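Local coordinates for protein putative Nitroreductase (Anabaena variabilis ATCC 29413, PDB 3EO7) that binds flavin mononucleotide and probably works as an oxidoreductase of the nitroreductase family, at residues Arg76-Ser81 with His133-Tyr138; Pro108-Val113 with Leu227-Ile232; Tyr112-Gly117 with Pro123-Tyr128; Ile164-Val169 with Gly194-Ser199. All blocks are in the same frame, centred on the assembly; numbering follows the deposited sequence.

Interaction 1 (Arg76-Ser81 with His133-Tyr138)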
# COMPACT_ATOMS: atom_id res chain seq x y z
N ARG A 76 3.15 13.54 -14.59
CA ARG A 76 3.36 13.81 -13.17
C ARG A 76 2.68 12.81 -12.25
O ARG A 76 3.27 12.38 -11.24
CB ARG A 76 2.91 15.25 -12.86
CG ARG A 76 3.17 15.74 -11.44
CD ARG A 76 2.61 17.17 -11.24
NE ARG A 76 3.07 18.07 -12.30
CZ ARG A 76 4.20 18.78 -12.27
NH1 ARG A 76 5.02 18.72 -11.21
NH2 ARG A 76 4.51 19.56 -13.32
N LEU A 77 1.45 12.40 -12.59
CA LEU A 77 0.73 11.42 -11.81
C LEU A 77 1.54 10.12 -11.73
O LEU A 77 1.78 9.59 -10.65
CB LEU A 77 -0.67 11.17 -12.40
CG LEU A 77 -1.62 10.29 -11.58
CD1 LEU A 77 -3.10 10.60 -11.96
CD2 LEU A 77 -1.28 8.81 -11.76
N LEU A 78 2.07 9.69 -12.87
CA LEU A 78 2.80 8.43 -12.90
C LEU A 78 4.15 8.56 -12.21
O LEU A 78 4.55 7.67 -11.43
CB LEU A 78 2.94 7.92 -14.32
CG LEU A 78 1.66 7.37 -15.00
CD1 LEU A 78 1.87 7.22 -16.52
CD2 LEU A 78 1.28 6.05 -14.33
N PHE A 79 4.83 9.67 -12.45
CA PHE A 79 6.17 9.85 -11.87
C PHE A 79 6.16 9.94 -10.35
O PHE A 79 7.03 9.38 -9.67
CB PHE A 79 6.86 11.07 -12.48
CG PHE A 79 8.28 11.16 -12.07
CD1 PHE A 79 9.21 10.22 -12.56
CD2 PHE A 79 8.70 12.09 -11.14
CE1 PHE A 79 10.52 10.24 -12.16
CE2 PHE A 79 10.03 12.13 -10.73
CZ PHE A 79 10.93 11.20 -11.23
N ARG A 80 5.19 10.67 -9.81
CA ARG A 80 5.10 10.84 -8.37
C ARG A 80 4.60 9.53 -7.75
O ARG A 80 4.83 9.30 -6.57
CB ARG A 80 4.16 11.99 -8.01
CG ARG A 80 4.62 13.40 -8.45
CD ARG A 80 5.55 14.03 -7.45
NE ARG A 80 6.08 15.31 -7.95
CZ ARG A 80 7.34 15.54 -8.36
NH1 ARG A 80 8.28 14.60 -8.36
NH2 ARG A 80 7.67 16.77 -8.77
N SER A 81 3.92 8.68 -8.53
CA SER A 81 3.41 7.41 -8.02
C SER A 81 4.47 6.30 -7.96
O SER A 81 4.55 5.57 -6.97
CB SER A 81 2.24 6.89 -8.86
OG SER A 81 1.10 7.71 -8.71
N HIS A 133 10.70 6.55 -17.80
CA HIS A 133 9.51 7.40 -17.60
C HIS A 133 8.75 7.52 -18.94
O HIS A 133 8.57 8.61 -19.53
CB HIS A 133 9.82 8.78 -17.00
CG HIS A 133 8.59 9.53 -16.62
ND1 HIS A 133 7.59 8.97 -15.84
CD2 HIS A 133 8.17 10.78 -16.92
CE1 HIS A 133 6.62 9.84 -15.69
NE2 HIS A 133 6.93 10.95 -16.34
N SER A 134 8.35 6.36 -19.43
CA SER A 134 7.61 6.23 -20.67
C SER A 134 6.50 5.21 -20.50
O SER A 134 6.47 4.47 -19.53
CB SER A 134 8.52 5.78 -21.81
OG SER A 134 9.19 4.55 -21.53
N LEU A 135 5.58 5.21 -21.47
CA LEU A 135 4.52 4.23 -21.58
C LEU A 135 4.78 3.45 -22.87
O LEU A 135 5.11 4.05 -23.91
CB LEU A 135 3.15 4.90 -21.69
CG LEU A 135 2.61 5.53 -20.42
CD1 LEU A 135 1.36 6.35 -20.83
CD2 LEU A 135 2.28 4.50 -19.35
N ILE A 136 4.70 2.13 -22.81
CA ILE A 136 4.79 1.32 -24.01
C ILE A 136 3.38 0.87 -24.33
O ILE A 136 2.74 0.17 -23.53
CB ILE A 136 5.71 0.13 -23.88
CG1 ILE A 136 7.14 0.61 -23.60
CG2 ILE A 136 5.65 -0.72 -25.18
CD1 ILE A 136 8.08 -0.48 -23.17
N HIS A 137 2.88 1.33 -25.47
CA HIS A 137 1.55 1.00 -25.95
C HIS A 137 1.68 -0.34 -26.64
O HIS A 137 2.00 -0.42 -27.81
CB HIS A 137 1.07 2.10 -26.87
CG HIS A 137 -0.36 2.02 -27.26
ND1 HIS A 137 -0.86 2.65 -28.38
CD2 HIS A 137 -1.41 1.39 -26.69
CE1 HIS A 137 -2.17 2.45 -28.46
NE2 HIS A 137 -2.52 1.67 -27.45
N TYR A 138 1.45 -1.40 -25.89
CA TYR A 138 1.68 -2.72 -26.44
C TYR A 138 0.49 -3.39 -27.06
O TYR A 138 0.64 -4.46 -27.63
CB TYR A 138 2.33 -3.63 -25.41
CG TYR A 138 1.49 -4.04 -24.23
CD1 TYR A 138 1.47 -3.28 -23.07
CD2 TYR A 138 0.82 -5.26 -24.23
CE1 TYR A 138 0.72 -3.69 -21.95
CE2 TYR A 138 0.06 -5.68 -23.12
CZ TYR A 138 0.03 -4.88 -21.98
OH TYR A 138 -0.68 -5.28 -20.85
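Phe-79 and His-133 form an edge-to-face aromatic pair, with the edge of the phenylalanine ring toward one face of the imidazole. The planes stand at 73° and the ring centres are 5.2 Å apart. Packing is tightest at the base of the phenylalanine, where Phe-79 CB lies 3.4 Å from His-133 CE1; farther out, Phe-79 CD1 sits over the rim of the imidazole, 3.9 Å from His-133 ND1. With CG of Phe-79 anti to the backbone N (chi1 -171°), the ring brings its CD1 edge over the imidazole face. Leu-78 meets the same imidazole at its edge through CB. The contact sets helix 66-82 against the start of strand 134-139 in the antiparallel sheet, just where His-133 and Ser-134 both oppose Gln-129 in a G1 beta bulge that closes the hairpin with strand 124-129. Both imidazole nitrogens are hydrogen-bonded, ND1 with Tyr-128 OH and NE2 with Ser-75 OG, which fixes the rotation of the ring. With a leucine in its place both hydroxyls would probably lose this mate, and the edge of Phe-79 its aromatic face. Deeper in, the packing thins to one methyl pair, Leu-78 CD1 and Leu-135 CD2 at 3.9 Å, the two side chains crossing at about a right angle. On the outer side Phe-79 remains partly exposed, while Arg-76 and Arg-80 turn to salt bridges with Glu-328.

Interaction 2 (Pro108-Val113 with Leu227-Ile232)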
# COMPACT_ATOMS: atom_id res chain seq x y z
N PRO A 108 7.70 -5.69 -6.62
CA PRO A 108 6.76 -6.63 -7.24
C PRO A 108 5.67 -5.95 -8.09
O PRO A 108 5.20 -6.53 -9.07
CB PRO A 108 6.13 -7.37 -6.03
CG PRO A 108 6.24 -6.36 -4.90
CD PRO A 108 7.59 -5.71 -5.15
N ALA A 109 5.31 -4.71 -7.76
CA ALA A 109 4.22 -4.04 -8.48
C ALA A 109 4.59 -3.56 -9.87
O ALA A 109 5.73 -3.12 -10.10
CB ALA A 109 3.65 -2.86 -7.64
N GLU A 110 3.64 -3.70 -10.80
CA GLU A 110 3.75 -3.17 -12.15
C GLU A 110 2.51 -2.31 -12.37
O GLU A 110 1.41 -2.68 -11.95
CB GLU A 110 3.77 -4.28 -13.25
CG GLU A 110 5.12 -4.83 -13.46
CD GLU A 110 6.06 -3.85 -14.11
OE1 GLU A 110 5.70 -3.17 -15.12
OE2 GLU A 110 7.21 -3.79 -13.64
N VAL A 111 2.74 -1.17 -13.02
CA VAL A 111 1.69 -0.22 -13.32
C VAL A 111 1.35 -0.25 -14.79
O VAL A 111 2.23 -0.08 -15.65
CB VAL A 111 2.10 1.20 -12.89
CG1 VAL A 111 1.08 2.26 -13.39
CG2 VAL A 111 2.29 1.27 -11.33
N TYR A 112 0.06 -0.43 -15.06
CA TYR A 112 -0.47 -0.37 -16.41
C TYR A 112 -1.48 0.76 -16.51
O TYR A 112 -2.12 1.10 -15.54
CB TYR A 112 -1.19 -1.66 -16.76
CG TYR A 112 -0.28 -2.85 -16.80
CD1 TYR A 112 0.03 -3.54 -15.64
CD2 TYR A 112 0.28 -3.26 -17.99
CE1 TYR A 112 0.91 -4.62 -15.65
CE2 TYR A 112 1.17 -4.34 -18.03
CZ TYR A 112 1.46 -5.03 -16.87
OH TYR A 112 2.32 -6.09 -16.93
N VAL A 113 -1.60 1.33 -17.71
CA VAL A 113 -2.66 2.27 -18.01
C VAL A 113 -3.51 1.66 -19.11
O VAL A 113 -2.99 1.18 -20.15
CB VAL A 113 -2.13 3.65 -18.47
CG1 VAL A 113 -3.28 4.54 -18.93
CG2 VAL A 113 -1.33 4.35 -17.35
N LEU A 227 0.44 -17.28 -13.85
CA LEU A 227 1.31 -17.98 -12.91
C LEU A 227 2.47 -17.07 -12.50
O LEU A 227 3.11 -17.34 -11.49
CB LEU A 227 1.90 -19.27 -13.48
CG LEU A 227 0.96 -20.44 -13.69
CD1 LEU A 227 1.78 -21.69 -14.17
CD2 LEU A 227 0.17 -20.71 -12.44
N GLN A 228 2.76 -16.03 -13.29
CA GLN A 228 3.86 -15.13 -12.99
C GLN A 228 3.43 -13.76 -12.50
O GLN A 228 4.17 -13.08 -11.79
CB GLN A 228 4.79 -14.97 -14.21
CG GLN A 228 5.34 -16.30 -14.72
CD GLN A 228 6.07 -17.10 -13.64
OE1 GLN A 228 6.82 -16.53 -12.85
NE2 GLN A 228 5.85 -18.43 -13.60
N GLU A 229 2.21 -13.34 -12.86
CA GLU A 229 1.79 -11.97 -12.59
C GLU A 229 0.29 -11.94 -12.46
O GLU A 229 -0.40 -12.72 -13.10
CB GLU A 229 2.26 -11.08 -13.74
CG GLU A 229 2.07 -9.60 -13.55
CD GLU A 229 2.53 -8.77 -14.75
OE1 GLU A 229 3.22 -9.34 -15.68
OE2 GLU A 229 2.21 -7.54 -14.79
N GLY A 230 -0.22 -11.10 -11.57
CA GLY A 230 -1.67 -10.99 -11.44
C GLY A 230 -2.12 -9.64 -10.94
O GLY A 230 -1.51 -9.05 -10.05
N ALA A 231 -3.19 -9.15 -11.55
CA ALA A 231 -3.82 -7.90 -11.15
C ALA A 231 -4.34 -7.98 -9.71
O ALA A 231 -4.97 -8.97 -9.33
CB ALA A 231 -4.99 -7.61 -12.10
N ILE A 232 -4.05 -6.95 -8.91
CA ILE A 232 -4.61 -6.90 -7.56
C ILE A 232 -5.40 -5.62 -7.25
O ILE A 232 -6.07 -5.54 -6.23
CB ILE A 232 -3.59 -7.28 -6.44
CG1 ILE A 232 -2.34 -6.42 -6.53
CG2 ILE A 232 -3.28 -8.80 -6.53
CD1 ILE A 232 -1.30 -6.69 -5.41
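Glu-229 reaches Tyr-112 as a fully extended chain, its CG anti to the backbone N (chi1 -173°), while the tyrosine ring leaves its strand beside the backbone N (chi1 -64°) and comes from the opposite direction. The two belong to strands 229-239 and 109-115 of one antiparallel sheet, which are not neighbours: strand 162-169 runs between them, and the nearest CA atoms, those of Glu-110 and Ala-231, are 9.0 Å apart. The side chains therefore join across the intervening strand. Tyr-112 OH donates to Glu-229 OE2 over 2.6 Å, and OE2 receives it on its syn lone pair. OE2 lies at the edge of the ring, near its plane, with ring and carboxylate only 29° apart, and it approaches Tyr-112 CE1 to 3.3 Å. Thr-167, on the middle strand, is a second hydrogen-bond partner of OE2. Lys-41 holds the other oxygen in a salt bridge and also bonds Tyr-112 OH, so the buried carboxylate is gripped at both oxygens; the lysine would be expected to stabilise its negative charge. Glu-110 starts out toward Glu-229 but bends at its second torsion, taking its carboxylate off to Arg-172 and Asn-127. This probably eases repulsion between the carboxylates, Glu-110 OE1 and Glu-229 OE2 being 5.6 Å apart. What Glu-110 leaves at the contact is its CB methylene, 3.9 Å from Glu-229 OE2.

Interaction 3 (Tyr112-Gly117 with Pro123-Tyr128)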
# COMPACT_ATOMS: atom_id res chain seq x y z
N TYR A 112 0.06 -0.43 -15.06
CA TYR A 112 -0.47 -0.37 -16.41
C TYR A 112 -1.48 0.76 -16.51
O TYR A 112 -2.12 1.10 -15.54
CB TYR A 112 -1.19 -1.66 -16.76
CG TYR A 112 -0.28 -2.85 -16.80
CD1 TYR A 112 0.03 -3.54 -15.64
CD2 TYR A 112 0.28 -3.26 -17.99
CE1 TYR A 112 0.91 -4.62 -15.65
CE2 TYR A 112 1.17 -4.34 -18.03
CZ TYR A 112 1.46 -5.03 -16.87
OH TYR A 112 2.32 -6.09 -16.93
N VAL A 113 -1.60 1.33 -17.71
CA VAL A 113 -2.66 2.27 -18.01
C VAL A 113 -3.51 1.66 -19.11
O VAL A 113 -2.99 1.18 -20.15
CB VAL A 113 -2.13 3.65 -18.47
CG1 VAL A 113 -3.28 4.54 -18.93
CG2 VAL A 113 -1.33 4.35 -17.35
N VAL A 114 -4.82 1.68 -18.89
CA VAL A 114 -5.81 1.20 -19.86
C VAL A 114 -6.54 2.42 -20.40
O VAL A 114 -7.04 3.22 -19.62
CB VAL A 114 -6.79 0.18 -19.26
CG1 VAL A 114 -7.83 -0.26 -20.32
CG2 VAL A 114 -6.04 -1.02 -18.73
N SER A 115 -6.58 2.56 -21.72
CA SER A 115 -7.26 3.69 -22.34
C SER A 115 -8.55 3.29 -23.03
O SER A 115 -8.58 2.36 -23.84
CB SER A 115 -6.36 4.37 -23.35
OG SER A 115 -7.06 5.42 -24.03
N ARG A 116 -9.60 4.03 -22.75
CA ARG A 116 -10.86 3.87 -23.43
C ARG A 116 -10.77 4.36 -24.89
O ARG A 116 -11.61 3.99 -25.72
CB ARG A 116 -11.93 4.68 -22.71
CG ARG A 116 -13.36 4.34 -23.14
CD ARG A 116 -14.30 4.95 -22.12
NE ARG A 116 -15.67 4.46 -22.33
CZ ARG A 116 -16.67 4.69 -21.50
NH1 ARG A 116 -16.48 5.39 -20.40
NH2 ARG A 116 -17.87 4.19 -21.74
N GLY A 117 -9.81 5.25 -25.16
CA GLY A 117 -9.63 5.82 -26.49
C GLY A 117 -10.13 7.24 -26.47
O GLY A 117 -11.33 7.48 -26.40
N PRO A 123 -6.73 3.97 -27.79
CA PRO A 123 -7.23 2.92 -26.91
C PRO A 123 -6.26 1.78 -26.72
O PRO A 123 -5.35 1.58 -27.54
CB PRO A 123 -8.43 2.37 -27.69
CG PRO A 123 -8.17 2.70 -29.09
CD PRO A 123 -7.47 4.01 -29.06
N GLY A 124 -6.47 1.03 -25.64
CA GLY A 124 -5.70 -0.17 -25.43
C GLY A 124 -4.89 -0.19 -24.16
O GLY A 124 -5.25 0.44 -23.16
N LEU A 125 -3.79 -0.94 -24.24
CA LEU A 125 -2.95 -1.25 -23.10
C LEU A 125 -1.59 -0.62 -23.15
O LEU A 125 -0.89 -0.65 -24.16
CB LEU A 125 -2.77 -2.78 -23.00
CG LEU A 125 -4.07 -3.58 -23.11
CD1 LEU A 125 -3.71 -5.11 -23.21
CD2 LEU A 125 -5.04 -3.25 -21.95
N TYR A 126 -1.21 -0.03 -22.03
CA TYR A 126 0.08 0.62 -21.86
C TYR A 126 0.77 0.13 -20.57
O TYR A 126 0.14 0.02 -19.52
CB TYR A 126 -0.08 2.14 -21.72
CG TYR A 126 -0.77 2.83 -22.88
CD1 TYR A 126 -2.16 2.76 -23.05
CD2 TYR A 126 -0.04 3.60 -23.78
CE1 TYR A 126 -2.78 3.41 -24.09
CE2 TYR A 126 -0.66 4.26 -24.81
CZ TYR A 126 -2.02 4.15 -24.97
OH TYR A 126 -2.58 4.81 -26.03
N ASN A 127 2.07 -0.18 -20.67
CA ASN A 127 2.85 -0.52 -19.51
C ASN A 127 3.71 0.69 -19.14
O ASN A 127 4.37 1.28 -20.00
CB ASN A 127 3.76 -1.72 -19.78
CG ASN A 127 4.64 -2.05 -18.60
OD1 ASN A 127 5.83 -1.75 -18.64
ND2 ASN A 127 4.06 -2.58 -17.51
N TYR A 128 3.73 1.03 -17.86
CA TYR A 128 4.56 2.12 -17.36
C TYR A 128 6.02 1.64 -17.17
O TYR A 128 6.30 0.75 -16.39
CB TYR A 128 4.00 2.73 -16.06
CG TYR A 128 4.91 3.84 -15.55
CD1 TYR A 128 5.14 4.98 -16.33
CD2 TYR A 128 5.59 3.71 -14.35
CE1 TYR A 128 6.05 5.97 -15.92
CE2 TYR A 128 6.46 4.72 -13.89
CZ TYR A 128 6.69 5.83 -14.69
OH TYR A 128 7.56 6.76 -14.22
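Tyr-112 to Ser-115 pair with Asn-127 to Gly-124 as the two antiparallel arms of a beta hairpin, their axes approaching to 4.7 Å at 158°. Val-113 with Tyr-126 and Ser-115 with Gly-124 are the hydrogen-bonded pairs, each with two bonds; Val-113 N reaches Tyr-126 O over 2.8 Å. On one face Asn-127 places ND2 over the rim of the Tyr-112 ring, 3.4 Å from CE2, with amide and ring planes 62° apart. CG of Asn-127 is anti to the backbone N (chi1 177°), and the amide is held by hydrogen bonds to Glu-110 OE1 at ND2 and Gln-129 at OD1. A leucine in place of Tyr-112 would probably leave the Asn-127 amide without a flat ring to lie against and the Glu-229 carboxylate short of one hydrogen-bond donor. Farther along the same face Val-114 CG2 and Leu-125 CD2 lie side by side at 4.0 Å. On the reverse face the Tyr-126 ring presents its edge to Val-113 O, with CD1 3.4 Å away, and CE1 packs 3.8 Å from Ser-115 CB. Toward the turn, Ser-115 OG accepts from Gly-117 N at 3.0 Å in an ST turn and is also hydrogen-bonded to Leu-121 O, and Gly-117 CA lies against the ring of Pro-123. Tyr-126 also stacks on His-137 of strand 134-139, which borders this hairpin beside strand 124-129; strand 162-169 borders it beside strand 109-115, and Trp-144 and Leu-147 of helix 144-150 pack on Val-114.

Interaction 4 (Ile164-Val169 with Gly194-Ser199)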
# COMPACT_ATOMS: atom_id res chain seq x y z
N ILE A 164 -5.75 2.91 -14.21
CA ILE A 164 -4.51 2.24 -13.87
C ILE A 164 -4.92 0.84 -13.42
O ILE A 164 -5.93 0.65 -12.75
CB ILE A 164 -3.77 2.97 -12.72
CG1 ILE A 164 -3.01 4.16 -13.31
CG2 ILE A 164 -2.74 2.04 -12.03
CD1 ILE A 164 -2.35 5.12 -12.23
N ILE A 165 -4.11 -0.15 -13.76
CA ILE A 165 -4.24 -1.47 -13.16
C ILE A 165 -2.88 -1.76 -12.56
O ILE A 165 -1.84 -1.58 -13.24
CB ILE A 165 -4.69 -2.57 -14.14
CG1 ILE A 165 -6.04 -2.19 -14.78
CG2 ILE A 165 -4.72 -3.93 -13.39
CD1 ILE A 165 -6.55 -3.24 -15.81
N VAL A 166 -2.88 -2.21 -11.31
CA VAL A 166 -1.65 -2.58 -10.62
C VAL A 166 -1.64 -4.08 -10.50
O VAL A 166 -2.59 -4.69 -9.98
CB VAL A 166 -1.49 -1.98 -9.22
CG1 VAL A 166 -0.11 -2.37 -8.61
CG2 VAL A 166 -1.61 -0.48 -9.28
N THR A 167 -0.57 -4.68 -11.01
CA THR A 167 -0.37 -6.10 -10.88
C THR A 167 0.86 -6.36 -10.01
O THR A 167 1.63 -5.42 -9.69
CB THR A 167 -0.06 -6.75 -12.24
OG1 THR A 167 1.23 -6.30 -12.70
CG2 THR A 167 -1.16 -6.49 -13.28
N ALA A 168 1.03 -7.64 -9.64
CA ALA A 168 2.20 -8.12 -8.88
C ALA A 168 2.89 -9.19 -9.71
O ALA A 168 2.22 -10.13 -10.19
CB ALA A 168 1.79 -8.70 -7.48
N VAL A 169 4.21 -9.05 -9.90
CA VAL A 169 5.06 -10.06 -10.55
C VAL A 169 5.64 -10.83 -9.35
O VAL A 169 6.55 -10.37 -8.63
CB VAL A 169 6.16 -9.44 -11.44
CG1 VAL A 169 7.01 -10.53 -12.04
CG2 VAL A 169 5.53 -8.56 -12.55
N GLY A 194 -1.31 4.38 -2.04
CA GLY A 194 -1.24 5.66 -1.30
C GLY A 194 -0.63 6.75 -2.19
O GLY A 194 -1.12 7.90 -2.23
N ASN A 195 0.43 6.44 -2.92
CA ASN A 195 1.00 7.46 -3.82
C ASN A 195 0.04 7.83 -4.94
O ASN A 195 -0.06 9.00 -5.33
CB ASN A 195 2.30 7.02 -4.49
CG ASN A 195 3.48 7.07 -3.59
OD1 ASN A 195 3.45 7.64 -2.48
ND2 ASN A 195 4.56 6.45 -4.04
N ILE A 196 -0.64 6.84 -5.50
CA ILE A 196 -1.59 7.12 -6.58
C ILE A 196 -2.66 8.10 -6.13
O ILE A 196 -2.95 9.07 -6.85
CB ILE A 196 -2.17 5.84 -7.16
CG1 ILE A 196 -1.08 5.06 -7.89
CG2 ILE A 196 -3.38 6.11 -8.16
CD1 ILE A 196 -1.54 3.67 -8.32
N GLU A 197 -3.27 7.90 -4.96
CA GLU A 197 -4.28 8.87 -4.54
C GLU A 197 -3.70 10.27 -4.31
O GLU A 197 -4.33 11.27 -4.66
CB GLU A 197 -5.09 8.44 -3.33
CG GLU A 197 -4.33 8.08 -2.15
CD GLU A 197 -4.77 8.85 -0.87
OE1 GLU A 197 -5.11 10.04 -0.88
OE2 GLU A 197 -4.62 8.28 0.18
N LEU A 198 -2.49 10.36 -3.74
CA LEU A 198 -1.88 11.68 -3.48
C LEU A 198 -1.41 12.37 -4.77
O LEU A 198 -1.64 13.56 -4.97
CB LEU A 198 -0.77 11.56 -2.45
CG LEU A 198 -1.31 11.15 -1.07
CD1 LEU A 198 -0.14 10.76 -0.09
CD2 LEU A 198 -2.23 12.29 -0.49
N SER A 199 -0.77 11.58 -5.64
CA SER A 199 -0.32 12.03 -6.96
C SER A 199 -1.51 12.51 -7.81
O SER A 199 -1.42 13.47 -8.55
CB SER A 199 0.38 10.86 -7.67
OG SER A 199 1.04 11.31 -8.83
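Ile-196 points its CD1 methyl from the helix at two residues of the strand, Ile-164 and Val-166, whose side chains both rise from the same strand face. The methyl settles over the pair almost evenly, 4.2 Å from Ile-164 CG2 and 4.3 Å from Val-166 CG2. Ile-164 CG2 and Val-166 CG2 are 3.9 Å from each other, so the three methyls make a compact triangle in a purely apolar contact. The isoleucine gets there by staying extended beyond CB: with chi2 at 171°, CD1 is the part farthest from the helix, and it spans a backbone separation of 9.2 Å between the CA atoms of Ile-164 and Ile-196. Ile-164 also touches Leu-77, and Ile-196 touches Ser-81, so helix 66-82 shares this packing, while Ala-109 of the adjoining strand meets Val-166. The helix is tied down next to the contact by polar groups: Asn-195 ND2 bonds the carbonyls of Ala-99 and Ser-81, and Ser-199 OG that of Leu-77. Glu-197 turns instead to Arg-466 and His-462. Val-166 is about 13 Å from the bound flavin mononucleotide, measured from its side chain, and the arrangement is that of a buried helix packed on the central antiparallel sheet, as in the nitroreductase fold.

All four contacts gather on one antiparallel sheet, their centres 10 to 15 Å apart. Across it, strands 134-139, 124-129, 109-115, 162-169 and 229-239 follow in that order. Interaction 3 pairs adjacent strands and interaction 2 skips over one, the two sharing Tyr-112 and Val-113, whereas interactions 1 and 4 bring helices 66-82 and 181-202 against the sheet. Along the chain interaction 3 is nested inside the loop closed by interaction 1, and interaction 4 inside that of interaction 2. Thr-167 links interactions 2 and 4 through Glu-229, and Ser-199 ties the two helices together. The result is one sheet-and-helix core, with the Phe-79 and Val-166 side chains about 12 and 13 Å from the flavin and interaction 3 away from it.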